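Local coordinates for protein alpha-1,3-glucanase (PDB 7C7D) that probably hydrolyses alpha-1,3-glucan as a thermostable GH87 glycosidase, its catalytic unit joining a calcium-binding beta-sandwich to a parallel beta-helix, at residues Phe103-Ala108 against Ala193-Val198; Arg166-Arg171 against Ser266-Val271; Ala200-Pro205 against Val239-Pro244; Ala233-Gly238 against Gln257-Gln262. All blocks are in the same frame, centred on the assembly; numbering follows the deposited sequence. Where two conformers were deposited one is given.

Interaction 1: Phe103-Ala108 against Ala193-Val198; sequences FTVPRA and ADFEQV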
loop_
_atom_site.group_PDB
_atom_site.type_symbol
_atom_site.label_atom_id
_atom_site.label_comp_id
_atom_site.label_asym_id
_atom_site.label_seq_id
_atom_site.Cartn_x
_atom_site.Cartn_y
_atom_site.Cartn_z
ATOM N N PHE A 103 3.796 -24.926 -5.278
ATOM C CA PHE A 103 3.211 -23.972 -6.202
ATOM C C PHE A 103 3.457 -24.418 -7.632
ATOM O O PHE A 103 4.545 -24.885 -7.974
ATOM C CB PHE A 103 3.867 -22.603 -6.027
ATOM C CG PHE A 103 3.542 -21.925 -4.729
ATOM C CD1 PHE A 103 2.448 -21.085 -4.628
ATOM C CD2 PHE A 103 4.344 -22.106 -3.620
ATOM C CE1 PHE A 103 2.151 -20.454 -3.435
ATOM C CE2 PHE A 103 4.055 -21.477 -2.427
ATOM C CZ PHE A 103 2.958 -20.649 -2.334
ATOM N N THR A 104 2.449 -24.244 -8.475
ATOM C CA THR A 104 2.647 -24.339 -9.912
ATOM C C THR A 104 3.066 -22.962 -10.410
ATOM O O THR A 104 2.353 -21.973 -10.206
ATOM C CB THR A 104 1.383 -24.827 -10.612
ATOM O OG1 THR A 104 1.111 -26.171 -10.196
ATOM C CG2 THR A 104 1.578 -24.807 -12.125
ATOM N N VAL A 105 4.238 -22.898 -11.031
ATOM C CA VAL A 105 4.802 -21.622 -11.477
ATOM C C VAL A 105 3.884 -21.004 -12.526
ATOM O O VAL A 105 3.508 -21.685 -13.500
ATOM C CB VAL A 105 6.217 -21.853 -12.033
ATOM C CG1 VAL A 105 6.757 -20.607 -12.665
ATOM C CG2 VAL A 105 7.138 -22.328 -10.918
ATOM N N PRO A 106 3.471 -19.741 -12.374
ATOM C CA PRO A 106 2.507 -19.145 -13.308
ATOM C C PRO A 106 3.116 -18.512 -14.550
ATOM O O PRO A 106 2.370 -18.219 -15.496
ATOM C CB PRO A 106 1.846 -18.064 -12.438
ATOM C CG PRO A 106 2.965 -17.605 -11.553
ATOM C CD PRO A 106 3.742 -18.861 -11.222
ATOM N N ARG A 107 4.429 -18.306 -14.581
ATOM C CA ARG A 107 5.092 -17.576 -15.656
ATOM C C ARG A 107 6.590 -17.787 -15.497
ATOM O O ARG A 107 7.060 -18.245 -14.455
ATOM C CB ARG A 107 4.794 -16.082 -15.552
ATOM C CG ARG A 107 5.482 -15.444 -14.347
ATOM C CD ARG A 107 5.010 -14.035 -14.104
ATOM N NE ARG A 107 5.590 -13.089 -15.050
ATOM C CZ ARG A 107 5.071 -11.895 -15.309
ATOM N NH1 ARG A 107 5.660 -11.089 -16.180
ATOM N NH2 ARG A 107 3.961 -11.508 -14.693
ATOM N N ALA A 108 7.336 -17.428 -16.540
ATOM C CA ALA A 108 8.791 -17.471 -16.465
ATOM C C ALA A 108 9.270 -16.634 -15.291
ATOM O O ALA A 108 8.854 -15.486 -15.122
ATOM C CB ALA A 108 9.395 -16.917 -17.752
ATOM N N ALA A 193 2.845 -16.228 -2.712
ATOM C CA ALA A 193 4.183 -16.190 -3.282
ATOM C C ALA A 193 4.151 -15.449 -4.610
ATOM O O ALA A 193 3.227 -15.632 -5.410
ATOM C CB ALA A 193 4.736 -17.605 -3.488
ATOM N N ASP A 194 5.161 -14.613 -4.842
ATOM C CA ASP A 194 5.292 -13.837 -6.071
ATOM C C ASP A 194 6.431 -14.418 -6.898
ATOM O O ASP A 194 7.534 -14.636 -6.382
ATOM C CB ASP A 194 5.610 -12.365 -5.778
ATOM C CG ASP A 194 4.658 -11.723 -4.782
ATOM O OD1 ASP A 194 3.479 -12.117 -4.700
ATOM O OD2 ASP A 194 5.109 -10.794 -4.080
ATOM N N PHE A 195 6.172 -14.655 -8.184
ATOM C CA PHE A 195 7.144 -15.241 -9.097
ATOM C C PHE A 195 7.539 -14.176 -10.111
ATOM O O PHE A 195 6.694 -13.717 -10.884
ATOM C CB PHE A 195 6.533 -16.465 -9.775
ATOM C CG PHE A 195 6.244 -17.582 -8.818
ATOM C CD1 PHE A 195 5.053 -17.620 -8.102
ATOM C CD2 PHE A 195 7.187 -18.568 -8.592
ATOM C CE1 PHE A 195 4.797 -18.643 -7.207
ATOM C CE2 PHE A 195 6.939 -19.591 -7.691
ATOM C CZ PHE A 195 5.744 -19.628 -6.997
ATOM N N GLU A 196 8.807 -13.765 -10.079
ATOM C CA GLU A 196 9.281 -12.600 -10.816
ATOM C C GLU A 196 10.442 -12.970 -11.726
ATOM O O GLU A 196 11.289 -13.799 -11.371
ATOM C CB GLU A 196 9.746 -11.486 -9.860
ATOM C CG GLU A 196 10.105 -10.181 -10.568
ATOM C CD GLU A 196 10.288 -9.008 -9.624
ATOM O OE1 GLU A 196 9.963 -9.135 -8.423
ATOM O OE2 GLU A 196 10.758 -7.947 -10.094
ATOM N N GLN A 197 10.484 -12.340 -12.899
ATOM C CA GLN A 197 11.640 -12.394 -13.783
ATOM C C GLN A 197 12.487 -11.157 -13.517
ATOM O O GLN A 197 12.103 -10.042 -13.889
ATOM C CB GLN A 197 11.199 -12.429 -15.243
ATOM C CG GLN A 197 12.353 -12.611 -16.205
ATOM C CD GLN A 197 13.062 -13.937 -16.007
ATOM O OE1 GLN A 197 14.279 -14.032 -16.164
ATOM N NE2 GLN A 197 12.300 -14.973 -15.674
ATOM N N VAL A 198 13.630 -11.354 -12.867
ATOM C CA VAL A 198 14.552 -10.274 -12.544
ATOM C C VAL A 198 15.691 -10.303 -13.550
ATOM O O VAL A 198 16.293 -11.356 -13.788
ATOM C CB VAL A 198 15.080 -10.410 -11.107
ATOM C CG1 VAL A 198 16.182 -9.387 -10.840
ATOM C CG2 VAL A 198 13.939 -10.242 -10.115
#
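Phe195 is the bump of this contact, pushing its ring into a hollow formed by Phe103, Val105 and Pro106, with no hydrogen bond between the two segments. CZ of Phe195 leads the way in and stops 3.6 Å from CB of Phe103. The two rings form an offset edge-to-face pair, the edge of Phe195 turned toward the face of Phe103, with centroids 5.8 Å apart and planes at 63°. Farther back along the ring, toward CD1, lies the pyrrolidine of Pro106, whose CD is 3.6 Å from CD1 of Phe195 in an off-centre CH-pi contact. Val105 closes the hollow less snugly, its CG2 sitting 4.2 Å from CE2 of Phe195. A second, smaller bump is the methyl of Ala193, which rests over one face of the Phe103 ring, 4.0 Å from CB to the ring centroid. With CG placed beside the backbone N (chi1 -69°), the Phe103 ring is presented to this methyl. Replacing Phe195 with an alanine is likely to open a gap between the two sheets and to take from Phe103 its aromatic mate and from Pro106 its CH-pi partner. Farther along the chain, Arg107 lays its CD 3.6 Å from the carbonyl O of Phe195, while its NH2 bonds to Thr60 in strand 59-63. Strand 100-104 belongs to one antiparallel sheet and strand 188-196 to another, so the contact packs one sheet, and the loop that leaves it, against the other, as in the core of a beta-sandwich.

Interaction 2: Arg166-Arg171 against Ser266-Val271; sequences RLLLGR and SWYSVV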
loop_
_atom_site.group_PDB
_atom_site.type_symbol
_atom_site.label_atom_id
_atom_site.label_comp_id
_atom_site.label_asym_id
_atom_site.label_seq_id
_atom_site.Cartn_x
_atom_site.Cartn_y
_atom_site.Cartn_z
ATOM N N ARG A 166 12.625 -12.838 0.326
ATOM C CA ARG A 166 12.882 -13.008 -1.097
ATOM C C ARG A 166 14.168 -13.782 -1.336
ATOM O O ARG A 166 15.061 -13.841 -0.486
ATOM C CB ARG A 166 12.933 -11.664 -1.836
ATOM C CG ARG A 166 14.170 -10.829 -1.542
ATOM C CD ARG A 166 14.190 -9.542 -2.364
ATOM N NE ARG A 166 15.386 -8.749 -2.094
ATOM C CZ ARG A 166 15.746 -7.666 -2.775
ATOM N NH1 ARG A 166 15.010 -7.235 -3.790
ATOM N NH2 ARG A 166 16.859 -7.022 -2.448
ATOM N N LEU A 167 14.265 -14.351 -2.536
ATOM C CA LEU A 167 15.424 -15.144 -2.912
ATOM C C LEU A 167 15.497 -15.206 -4.428
ATOM O O LEU A 167 14.488 -15.481 -5.086
ATOM C CB LEU A 167 15.269 -16.562 -2.352
ATOM C CG LEU A 167 16.449 -17.528 -2.348
ATOM C CD1 LEU A 167 17.713 -16.834 -1.875
ATOM C CD2 LEU A 167 16.123 -18.722 -1.467
ATOM N N LEU A 168 16.679 -14.942 -4.977
ATOM C CA LEU A 168 16.941 -15.316 -6.359
ATOM C C LEU A 168 17.053 -16.833 -6.424
ATOM O O LEU A 168 17.722 -17.450 -5.590
ATOM C CB LEU A 168 18.247 -14.681 -6.842
ATOM C CG LEU A 168 18.255 -13.161 -7.028
ATOM C CD1 LEU A 168 19.675 -12.640 -7.208
ATOM C CD2 LEU A 168 17.382 -12.747 -8.202
ATOM N N LEU A 169 16.384 -17.443 -7.403
ATOM C CA LEU A 169 16.352 -18.902 -7.449
ATOM C C LEU A 169 17.661 -19.513 -7.939
ATOM O O LEU A 169 17.886 -20.707 -7.718
ATOM C CB LEU A 169 15.186 -19.393 -8.307
ATOM C CG LEU A 169 13.784 -19.094 -7.769
ATOM C CD1 LEU A 169 12.729 -19.464 -8.802
ATOM C CD2 LEU A 169 13.530 -19.811 -6.452
ATOM N N GLY A 170 18.528 -18.734 -8.585
ATOM C CA GLY A 170 19.684 -19.301 -9.254
ATOM C C GLY A 170 19.344 -20.147 -10.458
ATOM O O GLY A 170 20.240 -20.769 -11.042
ATOM N N ARG A 171 18.073 -20.166 -10.845
ATOM C CA ARG A 171 17.506 -20.975 -11.906
ATOM C C ARG A 171 16.422 -20.111 -12.527
ATOM O O ARG A 171 15.925 -19.177 -11.896
ATOM C CB ARG A 171 16.867 -22.232 -11.297
ATOM C CG ARG A 171 16.703 -23.426 -12.212
ATOM C CD ARG A 171 15.629 -24.355 -11.650
ATOM N NE ARG A 171 15.593 -25.645 -12.331
ATOM C CZ ARG A 171 15.943 -26.804 -11.777
ATOM N NH1 ARG A 171 16.350 -26.855 -10.515
ATOM N NH2 ARG A 171 15.878 -27.920 -12.492
ATOM N N SER A 266 17.479 -3.718 -7.937
ATOM C CA SER A 266 17.122 -3.775 -6.528
ATOM C C SER A 266 17.331 -5.148 -5.898
ATOM O O SER A 266 17.206 -5.266 -4.674
ATOM C CB SER A 266 15.675 -3.328 -6.344
ATOM O OG SER A 266 14.806 -4.257 -6.960
ATOM N N TRP A 267 17.622 -6.183 -6.682
ATOM C CA TRP A 267 17.985 -7.478 -6.128
ATOM C C TRP A 267 19.490 -7.646 -5.977
ATOM O O TRP A 267 19.931 -8.671 -5.452
ATOM C CB TRP A 267 17.407 -8.617 -6.980
ATOM C CG TRP A 267 15.905 -8.683 -6.919
ATOM C CD1 TRP A 267 15.020 -7.744 -7.382
ATOM C CD2 TRP A 267 15.111 -9.734 -6.354
ATOM N NE1 TRP A 267 13.730 -8.153 -7.144
ATOM C CE2 TRP A 267 13.757 -9.370 -6.518
ATOM C CE3 TRP A 267 15.411 -10.952 -5.732
ATOM C CZ2 TRP A 267 12.707 -10.180 -6.088
ATOM C CZ3 TRP A 267 14.359 -11.757 -5.299
ATOM C CH2 TRP A 267 13.025 -11.365 -5.482
ATOM N N TYR A 268 20.279 -6.661 -6.398
ATOM C CA TYR A 268 21.737 -6.759 -6.391
ATOM C C TYR A 268 22.418 -5.676 -5.573
ATOM O O TYR A 268 23.373 -5.971 -4.848
ATOM C CB TYR A 268 22.273 -6.706 -7.827
ATOM C CG TYR A 268 21.664 -7.746 -8.725
ATOM C CD1 TYR A 268 22.011 -9.085 -8.611
ATOM C CD2 TYR A 268 20.725 -7.392 -9.682
ATOM C CE1 TYR A 268 21.447 -10.042 -9.435
ATOM C CE2 TYR A 268 20.156 -8.339 -10.505
ATOM C CZ TYR A 268 20.520 -9.661 -10.378
ATOM O OH TYR A 268 19.946 -10.603 -11.203
ATOM N N SER A 269 21.978 -4.426 -5.696
ATOM C CA SER A 269 22.559 -3.307 -4.961
ATOM C C SER A 269 21.640 -2.993 -3.791
ATOM O O SER A 269 20.558 -2.433 -3.982
ATOM C CB SER A 269 22.712 -2.095 -5.875
ATOM O OG SER A 269 23.478 -2.417 -7.027
ATOM N N VAL A 270 22.074 -3.335 -2.581
ATOM C CA VAL A 270 21.196 -3.333 -1.414
ATOM C C VAL A 270 21.786 -2.421 -0.346
ATOM O O VAL A 270 22.873 -2.691 0.179
ATOM C CB VAL A 270 20.970 -4.753 -0.872
ATOM C CG1 VAL A 270 20.036 -4.709 0.327
ATOM C CG2 VAL A 270 20.392 -5.649 -1.964
ATOM N N VAL A 271 21.072 -1.345 -0.029
ATOM C CA VAL A 271 21.418 -0.440 1.061
ATOM C C VAL A 271 20.633 -0.863 2.292
ATOM O O VAL A 271 19.410 -1.063 2.225
ATOM C CB VAL A 271 21.089 1.015 0.683
ATOM C CG1 VAL A 271 21.097 1.912 1.920
ATOM C CG2 VAL A 271 22.035 1.531 -0.400
#
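Arg166 holds the carbonyl O of Ser266 end-on with both terminal nitrogens, NH2 at 2.9 Å and NH1 at 3.1 Å. This fork links the beta-sandwich, through strand 163-169, to the loop that precedes strand 269-272 of the parallel beta-helix. The oxygen lies near the guanidinium plane, but the two donors reach it differently: NH2 approaches in the carbonyl plane, whereas NH1 stands well above it. The arginine also runs over one face of the Trp267 indole, its guanidinium inclined 35° to the ring. Its CZ lies 4.3 Å from the centroid of the five-membered ring, a cation-pi contact, and its CD comes over the six-membered ring at 3.7 Å from that centroid in a CH-pi contact. The extended chain from CG to NE allows this reach along the indole, and Trp323 forms a further cation-pi contact with the same arginine. A leucine in its place would probably leave the carbonyl of Ser266 without its two-pronged grip and strip the indole of its cationic cover. Outward from here the contact is apolar. Leu168 splits its two methyls between neighbouring rings: CD2 lies 3.6 Å from CE3 of Trp267, while CD1 lies 3.9 Å from CE1 of Tyr268.

Interaction 3: Ala200-Pro205 against Val239-Pro244; sequences AAAGQP and VVWIPP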
loop_
_atom_site.group_PDB
_atom_site.type_symbol
_atom_site.label_atom_id
_atom_site.label_comp_id
_atom_site.label_asym_id
_atom_site.label_seq_id
_atom_site.Cartn_x
_atom_site.Cartn_y
_atom_site.Cartn_z
ATOM N N ALA A 200 19.395 -9.693 -15.197
ATOM C CA ALA A 200 20.752 -9.788 -14.685
ATOM C C ALA A 200 21.217 -8.419 -14.191
ATOM O O ALA A 200 20.693 -7.373 -14.586
ATOM C CB ALA A 200 21.695 -10.309 -15.772
ATOM N N ALA A 201 22.204 -8.437 -13.300
ATOM C CA ALA A 201 22.746 -7.196 -12.767
ATOM C C ALA A 201 23.245 -6.310 -13.902
ATOM O O ALA A 201 23.933 -6.779 -14.813
ATOM C CB ALA A 201 23.885 -7.504 -11.797
ATOM N N ALA A 202 22.880 -5.032 -13.858
ATOM C CA ALA A 202 23.283 -4.096 -14.894
ATOM C C ALA A 202 24.738 -3.680 -14.705
ATOM O O ALA A 202 25.306 -3.779 -13.615
ATOM C CB ALA A 202 22.395 -2.853 -14.871
ATOM N N GLY A 203 25.346 -3.212 -15.802
ATOM C CA GLY A 203 26.705 -2.722 -15.750
ATOM C C GLY A 203 26.789 -1.239 -15.430
ATOM O O GLY A 203 25.834 -0.486 -15.606
ATOM N N GLN A 204 27.962 -0.828 -14.968
ATOM C CA GLN A 204 28.162 0.554 -14.557
ATOM C C GLN A 204 28.095 1.482 -15.766
ATOM O O GLN A 204 28.807 1.258 -16.752
ATOM C CB GLN A 204 29.520 0.696 -13.878
ATOM C CG GLN A 204 29.901 2.130 -13.600
ATOM C CD GLN A 204 31.146 2.258 -12.749
ATOM O OE1 GLN A 204 31.849 1.280 -12.499
ATOM N NE2 GLN A 204 31.421 3.472 -12.292
ATOM N N PRO A 205 27.265 2.524 -15.733
ATOM C CA PRO A 205 27.208 3.459 -16.861
ATOM C C PRO A 205 28.508 4.235 -16.993
ATOM O O PRO A 205 29.201 4.507 -16.009
ATOM C CB PRO A 205 26.049 4.397 -16.491
ATOM C CG PRO A 205 25.323 3.727 -15.365
ATOM C CD PRO A 205 26.320 2.878 -14.664
ATOM N N VAL A 239 26.070 10.831 -12.346
ATOM C CA VAL A 239 25.541 9.561 -11.869
ATOM C C VAL A 239 26.487 8.994 -10.827
ATOM O O VAL A 239 27.695 8.888 -11.069
ATOM C CB VAL A 239 25.354 8.562 -13.025
ATOM C CG1 VAL A 239 24.889 7.210 -12.492
ATOM C CG2 VAL A 239 24.381 9.117 -14.054
ATOM N N VAL A 240 25.935 8.634 -9.674
ATOM C CA VAL A 240 26.623 7.830 -8.677
ATOM C C VAL A 240 26.200 6.383 -8.883
ATOM O O VAL A 240 25.001 6.073 -8.914
ATOM C CB VAL A 240 26.276 8.299 -7.256
ATOM C CG1 VAL A 240 26.857 7.344 -6.250
ATOM C CG2 VAL A 240 26.797 9.700 -7.019
ATOM N N TRP A 241 27.180 5.500 -9.008
ATOM C CA TRP A 241 26.947 4.087 -9.260
ATOM C C TRP A 241 27.095 3.311 -7.958
ATOM O O TRP A 241 28.063 3.511 -7.214
ATOM C CB TRP A 241 27.965 3.576 -10.277
ATOM C CG TRP A 241 27.920 2.105 -10.518
ATOM C CD1 TRP A 241 28.901 1.199 -10.234
ATOM C CD2 TRP A 241 26.853 1.367 -11.116
ATOM N NE1 TRP A 241 28.507 -0.061 -10.617
ATOM C CE2 TRP A 241 27.252 0.015 -11.160
ATOM C CE3 TRP A 241 25.592 1.716 -11.613
ATOM C CZ2 TRP A 241 26.438 -0.987 -11.686
ATOM C CZ3 TRP A 241 24.789 0.720 -12.142
ATOM C CH2 TRP A 241 25.215 -0.616 -12.172
ATOM N N ILE A 242 26.131 2.436 -7.690
ATOM C CA ILE A 242 26.166 1.550 -6.530
ATOM C C ILE A 242 26.359 0.132 -7.055
ATOM O O ILE A 242 25.389 -0.489 -7.519
ATOM C CB ILE A 242 24.872 1.646 -5.705
ATOM C CG1 ILE A 242 24.556 3.091 -5.304
ATOM C CG2 ILE A 242 24.969 0.762 -4.474
ATOM C CD1 ILE A 242 23.160 3.258 -4.701
ATOM N N PRO A 243 27.569 -0.417 -7.012
ATOM C CA PRO A 243 27.793 -1.786 -7.508
ATOM C C PRO A 243 27.014 -2.799 -6.688
ATOM O O PRO A 243 26.603 -2.506 -5.555
ATOM C CB PRO A 243 29.306 -1.989 -7.319
ATOM C CG PRO A 243 29.885 -0.620 -7.161
ATOM C CD PRO A 243 28.810 0.215 -6.531
ATOM N N PRO A 244 26.799 -4.002 -7.221
ATOM C CA PRO A 244 26.190 -5.070 -6.417
ATOM C C PRO A 244 26.905 -5.235 -5.083
ATOM O O PRO A 244 28.135 -5.208 -5.007
ATOM C CB PRO A 244 26.362 -6.311 -7.298
ATOM C CG PRO A 244 26.364 -5.772 -8.691
ATOM C CD PRO A 244 27.043 -4.427 -8.612
#
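Gln204 and Pro205 lie side by side over one face of the Trp241 indole, and here the packing is dense. CB of Gln204 stands almost squarely above the five-membered ring, 3.5 Å from its centroid and only 13° off the ring normal. Beyond CB the glutamine runs extended, with CG anti to the backbone N (chi1 171°), which carries its amide out above the CD1 edge of the indole, nearly parallel to it, the planes 10° apart and CD 3.5 Å from CD1 of Trp241. The amide is held at its far end by a bond from NE2 to Ser208 OG. Tighter still is the prolyl CD, which meets CE3 of Trp241 at 3.3 Å, above the rim of the six-membered ring. At the outer end of the indole, CH2 of Trp241 meets the backbone, 3.5 Å from the carbonyl O of Ala202, which approaches at the ring edge.

The other end of the contact is loose and open to solvent. CB of Ala201 touches CG of exposed Pro244 at 4.3 Å, and CB of Ala202 barely grazes CH2 of Trp241. No hydrogen bond crosses between the segments. The loop 200-205 has no regular structure; residues 201-205 run roughly antiparallel to residues 241-244, linking the beta-sandwich to the first strands of the next domain. The packing of Gln204 and Pro205 on Trp241 fastens this connection to the N-terminal end of a right-handed parallel beta-helix of the pectate lyase-like kind.

Interaction 4: Ala233-Gly238 against Gln257-Gln262; sequences AAAQGG and QNVTLQ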
loop_
_atom_site.group_PDB
_atom_site.type_symbol
_atom_site.label_atom_id
_atom_site.label_comp_id
_atom_site.label_asym_id
_atom_site.label_seq_id
_atom_site.Cartn_x
_atom_site.Cartn_y
_atom_site.Cartn_z
ATOM N N ALA A 233 28.752 14.344 -3.864
ATOM C CA ALA A 233 29.438 15.614 -4.078
ATOM C C ALA A 233 30.306 15.581 -5.330
ATOM O O ALA A 233 30.435 16.597 -6.022
ATOM C CB ALA A 233 30.272 15.974 -2.846
ATOM N N ALA A 234 30.894 14.426 -5.646
ATOM C CA ALA A 234 31.782 14.306 -6.797
ATOM C C ALA A 234 31.043 14.065 -8.107
ATOM O O ALA A 234 31.661 14.153 -9.174
ATOM C CB ALA A 234 32.787 13.175 -6.570
ATOM N N ALA A 235 29.747 13.767 -8.057
ATOM C CA ALA A 235 28.973 13.427 -9.246
ATOM C C ALA A 235 27.821 14.397 -9.480
ATOM O O ALA A 235 26.789 14.017 -10.034
ATOM C CB ALA A 235 28.470 11.986 -9.182
ATOM N N GLN A 236 27.987 15.654 -9.075
ATOM C CA GLN A 236 26.947 16.653 -9.287
ATOM C C GLN A 236 26.700 16.846 -10.778
ATOM O O GLN A 236 27.640 17.024 -11.559
ATOM C CB GLN A 236 27.361 17.972 -8.640
ATOM C CG GLN A 236 27.224 17.972 -7.126
ATOM C CD GLN A 236 25.788 17.788 -6.678
ATOM O OE1 GLN A 236 24.997 18.731 -6.704
ATOM N NE2 GLN A 236 25.437 16.569 -6.273
ATOM N N GLY A 237 25.428 16.803 -11.169
ATOM C CA GLY A 237 25.058 16.786 -12.567
ATOM C C GLY A 237 25.242 15.451 -13.245
ATOM O O GLY A 237 25.020 15.353 -14.459
ATOM N N GLY A 238 25.635 14.417 -12.502
ATOM C CA GLY A 238 25.929 13.128 -13.089
ATOM C C GLY A 238 25.373 11.960 -12.304
ATOM O O GLY A 238 24.328 12.072 -11.658
ATOM N N GLN A 257 20.919 16.456 -4.212
ATOM C CA GLN A 257 20.384 17.238 -5.314
ATOM C C GLN A 257 21.291 17.031 -6.514
ATOM O O GLN A 257 22.461 16.668 -6.368
ATOM C CB GLN A 257 20.282 18.733 -4.974
ATOM C CG GLN A 257 21.592 19.390 -4.530
ATOM C CD GLN A 257 21.389 20.799 -3.969
ATOM O OE1 GLN A 257 20.372 21.088 -3.325
ATOM N NE2 GLN A 257 22.355 21.678 -4.209
ATOM N N ASN A 258 20.734 17.252 -7.705
ATOM C CA ASN A 258 21.506 17.260 -8.948
ATOM C C ASN A 258 22.343 15.995 -9.103
ATOM O O ASN A 258 23.543 16.044 -9.376
ATOM C CB ASN A 258 22.384 18.508 -9.056
ATOM C CG ASN A 258 21.583 19.786 -9.029
ATOM O OD1 ASN A 258 21.886 20.708 -8.273
ATOM N ND2 ASN A 258 20.555 19.851 -9.858
ATOM N N VAL A 259 21.704 14.842 -8.915
ATOM C CA VAL A 259 22.436 13.586 -8.924
ATOM C C VAL A 259 21.472 12.451 -9.216
ATOM O O VAL A 259 20.301 12.486 -8.823
ATOM C CB VAL A 259 23.198 13.377 -7.589
ATOM C CG1 VAL A 259 22.229 13.022 -6.459
ATOM C CG2 VAL A 259 24.284 12.317 -7.748
ATOM N N THR A 260 21.972 11.445 -9.918
ATOM C CA THR A 260 21.307 10.165 -10.065
ATOM C C THR A 260 22.061 9.163 -9.205
ATOM O O THR A 260 23.290 9.058 -9.299
ATOM C CB THR A 260 21.335 9.724 -11.529
ATOM O OG1 THR A 260 20.530 10.614 -12.311
ATOM C CG2 THR A 260 20.819 8.300 -11.682
ATOM N N LEU A 261 21.342 8.483 -8.329
ATOM C CA LEU A 261 21.892 7.392 -7.536
ATOM C C LEU A 261 21.342 6.110 -8.142
ATOM O O LEU A 261 20.144 5.827 -8.032
ATOM C CB LEU A 261 21.477 7.545 -6.075
ATOM C CG LEU A 261 22.194 6.746 -4.991
ATOM C CD1 LEU A 261 23.691 6.839 -5.144
ATOM C CD2 LEU A 261 21.776 7.243 -3.618
ATOM N N GLN A 262 22.211 5.352 -8.801
ATOM C CA GLN A 262 21.794 4.219 -9.609
ATOM C C GLN A 262 22.501 2.951 -9.163
ATOM O O GLN A 262 23.737 2.901 -9.115
ATOM C CB GLN A 262 22.100 4.478 -11.078
ATOM C CG GLN A 262 21.758 3.310 -11.975
ATOM C CD GLN A 262 21.790 3.685 -13.433
ATOM O OE1 GLN A 262 21.923 4.859 -13.778
ATOM N NE2 GLN A 262 21.667 2.691 -14.303
HETATM O O HOH W 1 24.302 21.370 -6.752
HETATM O O HOH W 2 25.132 19.885 -4.556
HETATM O O HOH W 3 21.901 13.025 -12.783
#
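At the N-terminal end of the parallel beta-helix, the turn that follows helix 225-234 is pinned to the start of strand 259-263, Gly237 and Gln236 meeting Asn258 and Gln257. A type II turn from Ala235 to Gly238, closed by Gly238 N to Ala235 O, sets the backbone for this. Gly237, at positive phi, gives its N-H to Asn258 O at 2.7 Å, while two residues on Thr260 N returns a bond to Gly238 O at 3.0 Å with 165° at the hydrogen, a rather straight bond.

The Gln236 side chain makes the third link. With CG beside the backbone N (chi1 -76°) and the chain bent at chi2 (-63°), NE2 is brought to donate to Gln257 O at 3.0 Å, nearly along the C=O axis, and the same nitrogen also bonds to Ile232 O in the helix. Its OE1 is served by water: one water, 2.7 Å from OE1, donates to it and also to Asn258 OD1, at 2.9 Å, while accepting from Gln257 NE2. Another water spans Gly238 O and Thr260 OG1. Apolar contact is slight, with CG2 of Val259 4.4 Å from CB of Ala235.

The Gln236 amide thus ties both its ends down, NE2 to two backbone carbonyls and OE1 through water, which would hold its rotation about chi3. With three direct hydrogen bonds, two of them backbone to backbone, and water bridges beside them, the join between turn and strand probably rests more on hydrogen bonding than on apolar burial.

In the fold
From the N terminus, interaction 1 closes first, bringing the end of strand 188-196 back to residues 103-108 and joining the two sheets of the beta-sandwich. Interaction 2 opens before that loop has closed, so the two cross; it ends at 266-271, binding the sandwich to the beta-helix, and Val198 packs against Trp267 where they meet. Interactions 3 and 4 both fall within the span of interaction 2 and cross each other. Interaction 3 fastens the interdomain linker to strand 238-242, and interaction 4 joins the turn after helix 225-234 to strand 259-263. These two strands are neighbours, and interactions 2 and 3 touch through Tyr268 and Ser269.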